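Local coordinates for protein MOSUB1, transcription cofactor (Magnaporthe oryzae, PDB 4AGH) that binds single-stranded DNA and probably acts as a transcriptional coactivator of the PC4 type, at residues A[52-57]-A[70-75]. Residues are numbered along the deposited sequence; the frame is centred on the assembly and turned at random.
Sequences SDKRRV and IREYYE
The antiparallel hairpin of strands 55-62 and 65-76 is joined here at its open end, where R56 and R71 form a hydrogen-bonded pair and R55 and E72 a non-hydrogen-bonded one. R56 N donates to R71 O and R71 N to R56 O, both at 3.0 Å. Two residues further out, beyond R55 and E72, Y73 N gives K54 O a nearly straight bond of 2.7 Å (171° at the hydrogen).

On one face, R55 grips E72 side-on. Its NE and NH2 each lie 2.8 Å from E72 OE1, which sits in the guanidinium plane, while the carboxylate is turned 43° from that plane. The third nitrogen, NH1, bonds to G88 O and Q93 OE1 of the second subunit, so the salt bridge borders the dimer contact. V57 and I70 lie side by side on this face.

On the other face, R56 CG lies beside the backbone N (chi1 -61°), and the chain runs extended to NE across the Y73 ring. R56 CD rests over it, 3.8 Å from the centroid. The guanidinium then stacks almost flat in a cation-pi contact, CZ 4.3 Å from the same centroid. A water links R56 NH1 to Y73 OH, and F48 also makes a cation-pi contact with R56. A cross-strand salt bridge on one face and an arginine-tyrosine stack on the other thus join neighbouring strands of the curved PC4-type sheet.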
loop_
_atom_site.group_PDB
_atom_site.type_symbol
_atom_site.label_atom_id
_atom_site.label_comp_id
_atom_site.label_asym_id
_atom_site.label_seq_id
_atom_site.Cartn_x
_atom_site.Cartn_y
_atom_site.Cartn_z
ATOM N N SER A 52 -10.227 5.945 2.130
ATOM C CA SER A 52 -10.702 7.303 1.874
ATOM C C SER A 52 -11.996 7.171 1.085
ATOM O O SER A 52 -12.500 6.068 0.920
ATOM C CB SER A 52 -9.674 8.117 1.086
ATOM O OG SER A 52 -9.580 7.656 -0.247
ATOM N N ASP A 53 -12.532 8.279 0.587
ATOM C CA ASP A 53 -13.791 8.222 -0.155
ATOM C C ASP A 53 -13.704 7.334 -1.401
ATOM O O ASP A 53 -14.682 6.688 -1.767
ATOM C CB ASP A 53 -14.266 9.633 -0.534
ATOM C CG ASP A 53 -14.872 10.381 0.642
ATOM O OD1 ASP A 53 -15.383 9.717 1.571
ATOM O OD2 ASP A 53 -14.842 11.633 0.635
ATOM N N LYS A 54 -12.530 7.284 -2.031
ATOM C CA LYS A 54 -12.367 6.588 -3.318
ATOM C C LYS A 54 -11.335 5.465 -3.308
ATOM O O LYS A 54 -11.232 4.709 -4.262
ATOM C CB LYS A 54 -11.978 7.590 -4.414
ATOM C CG LYS A 54 -12.985 8.676 -4.729
ATOM C CD LYS A 54 -12.327 9.681 -5.664
ATOM C CE LYS A 54 -13.284 10.734 -6.181
ATOM N NZ LYS A 54 -12.545 11.721 -7.019
ATOM N N ARG A 55 -10.570 5.369 -2.232
ATOM C CA ARG A 55 -9.479 4.399 -2.164
ATOM C C ARG A 55 -9.803 3.247 -1.231
ATOM O O ARG A 55 -10.365 3.441 -0.152
ATOM C CB ARG A 55 -8.178 5.087 -1.755
ATOM C CG ARG A 55 -7.732 6.041 -2.867
ATOM C CD ARG A 55 -6.503 6.854 -2.526
ATOM N NE ARG A 55 -6.013 7.485 -3.751
ATOM C CZ ARG A 55 -4.767 7.912 -3.934
ATOM N NH1 ARG A 55 -3.881 7.839 -2.945
ATOM N NH2 ARG A 55 -4.424 8.445 -5.103
ATOM N N ARG A 56 -9.434 2.053 -1.669
ATOM C CA ARG A 56 -9.764 0.827 -0.958
ATOM C C ARG A 56 -8.528 -0.013 -0.773
ATOM O O ARG A 56 -7.604 0.039 -1.591
ATOM C CB ARG A 56 -10.743 -0.002 -1.796
ATOM C CG ARG A 56 -12.069 0.686 -2.082
ATOM C CD ARG A 56 -12.966 -0.218 -2.930
ATOM N NE ARG A 56 -14.268 0.405 -3.168
ATOM C CZ ARG A 56 -15.317 -0.222 -3.687
ATOM N NH1 ARG A 56 -15.229 -1.497 -4.037
ATOM N NH2 ARG A 56 -16.460 0.433 -3.860
ATOM N N VAL A 57 -8.521 -0.813 0.291
ATOM C CA VAL A 57 -7.600 -1.943 0.355
ATOM C C VAL A 57 -8.468 -3.202 0.413
ATOM O O VAL A 57 -9.378 -3.292 1.226
ATOM C CB VAL A 57 -6.658 -1.874 1.563
ATOM C CG1 VAL A 57 -5.713 -3.072 1.547
ATOM C CG2 VAL A 57 -5.859 -0.586 1.517
ATOM N N ILE A 70 -4.300 -2.279 -3.186
ATOM C CA ILE A 70 -4.497 -0.922 -2.721
ATOM C C ILE A 70 -4.789 -0.095 -3.968
ATOM O O ILE A 70 -3.936 0.015 -4.845
ATOM C CB ILE A 70 -3.220 -0.423 -2.041
ATOM C CG1 ILE A 70 -2.775 -1.438 -0.976
ATOM C CG2 ILE A 70 -3.443 0.966 -1.452
ATOM C CD1 ILE A 70 -1.426 -1.114 -0.339
ATOM N N ARG A 71 -5.987 0.477 -4.069
ATOM C CA ARG A 71 -6.372 1.028 -5.365
ATOM C C ARG A 71 -7.401 2.126 -5.243
ATOM O O ARG A 71 -8.271 2.065 -4.384
ATOM C CB ARG A 71 -6.927 -0.091 -6.255
ATOM C CG ARG A 71 -7.233 0.359 -7.679
ATOM C CD ARG A 71 -7.361 -0.804 -8.635
ATOM N NE ARG A 71 -6.173 -1.662 -8.660
ATOM C CZ ARG A 71 -5.067 -1.427 -9.362
ATOM N NH1 ARG A 71 -4.934 -0.320 -10.095
ATOM N NH2 ARG A 71 -4.065 -2.303 -9.304
ATOM N N GLU A 72 -7.287 3.126 -6.112
ATOM C CA GLU A 72 -8.278 4.181 -6.178
ATOM C C GLU A 72 -9.357 3.798 -7.174
ATOM O O GLU A 72 -9.063 3.349 -8.287
ATOM C CB GLU A 72 -7.629 5.501 -6.596
ATOM C CG GLU A 72 -8.639 6.640 -6.741
ATOM C CD GLU A 72 -7.976 7.985 -6.929
ATOM O OE1 GLU A 72 -6.948 8.243 -6.276
ATOM O OE2 GLU A 72 -8.493 8.794 -7.729
ATOM N N TYR A 73 -10.606 3.984 -6.763
ATOM C CA TYR A 73 -11.753 3.716 -7.617
ATOM C C TYR A 73 -12.278 5.032 -8.172
ATOM O O TYR A 73 -12.095 6.078 -7.554
ATOM C CB TYR A 73 -12.828 2.984 -6.819
ATOM C CG TYR A 73 -12.537 1.503 -6.718
ATOM C CD1 TYR A 73 -11.377 1.044 -6.101
ATOM C CD2 TYR A 73 -13.415 0.568 -7.254
ATOM C CE1 TYR A 73 -11.095 -0.316 -6.029
ATOM C CE2 TYR A 73 -13.152 -0.779 -7.186
ATOM C CZ TYR A 73 -11.991 -1.220 -6.574
ATOM O OH TYR A 73 -11.737 -2.576 -6.515
ATOM N N TYR A 74 -12.886 4.990 -9.352
ATOM C CA TYR A 74 -13.566 6.170 -9.884
ATOM C C TYR A 74 -15.047 5.870 -10.008
ATOM O O TYR A 74 -15.445 4.713 -10.019
ATOM C CB TYR A 74 -12.972 6.613 -11.228
ATOM C CG TYR A 74 -13.161 5.654 -12.392
ATOM C CD1 TYR A 74 -14.304 5.700 -13.177
ATOM C CD2 TYR A 74 -12.176 4.721 -12.718
ATOM C CE1 TYR A 74 -14.474 4.841 -14.254
ATOM C CE2 TYR A 74 -12.332 3.857 -13.794
ATOM C CZ TYR A 74 -13.486 3.914 -14.552
ATOM O OH TYR A 74 -13.657 3.065 -15.625
ATOM N N GLU A 75 -15.867 6.917 -10.081
ATOM C CA GLU A 75 -17.310 6.743 -10.187
ATOM C C GLU A 75 -17.797 7.122 -11.578
ATOM O O GLU A 75 -17.513 8.214 -12.070
ATOM C CB GLU A 75 -18.046 7.568 -9.122
ATOM C CG GLU A 75 -19.566 7.378 -9.148
ATOM C CD GLU A 75 -20.298 8.124 -8.035
ATOM O OE1 GLU A 75 -19.641 8.789 -7.210
ATOM O OE2 GLU A 75 -21.540 8.043 -7.989
HETATM O O HOH W 1 -13.031 -3.375 -4.295
#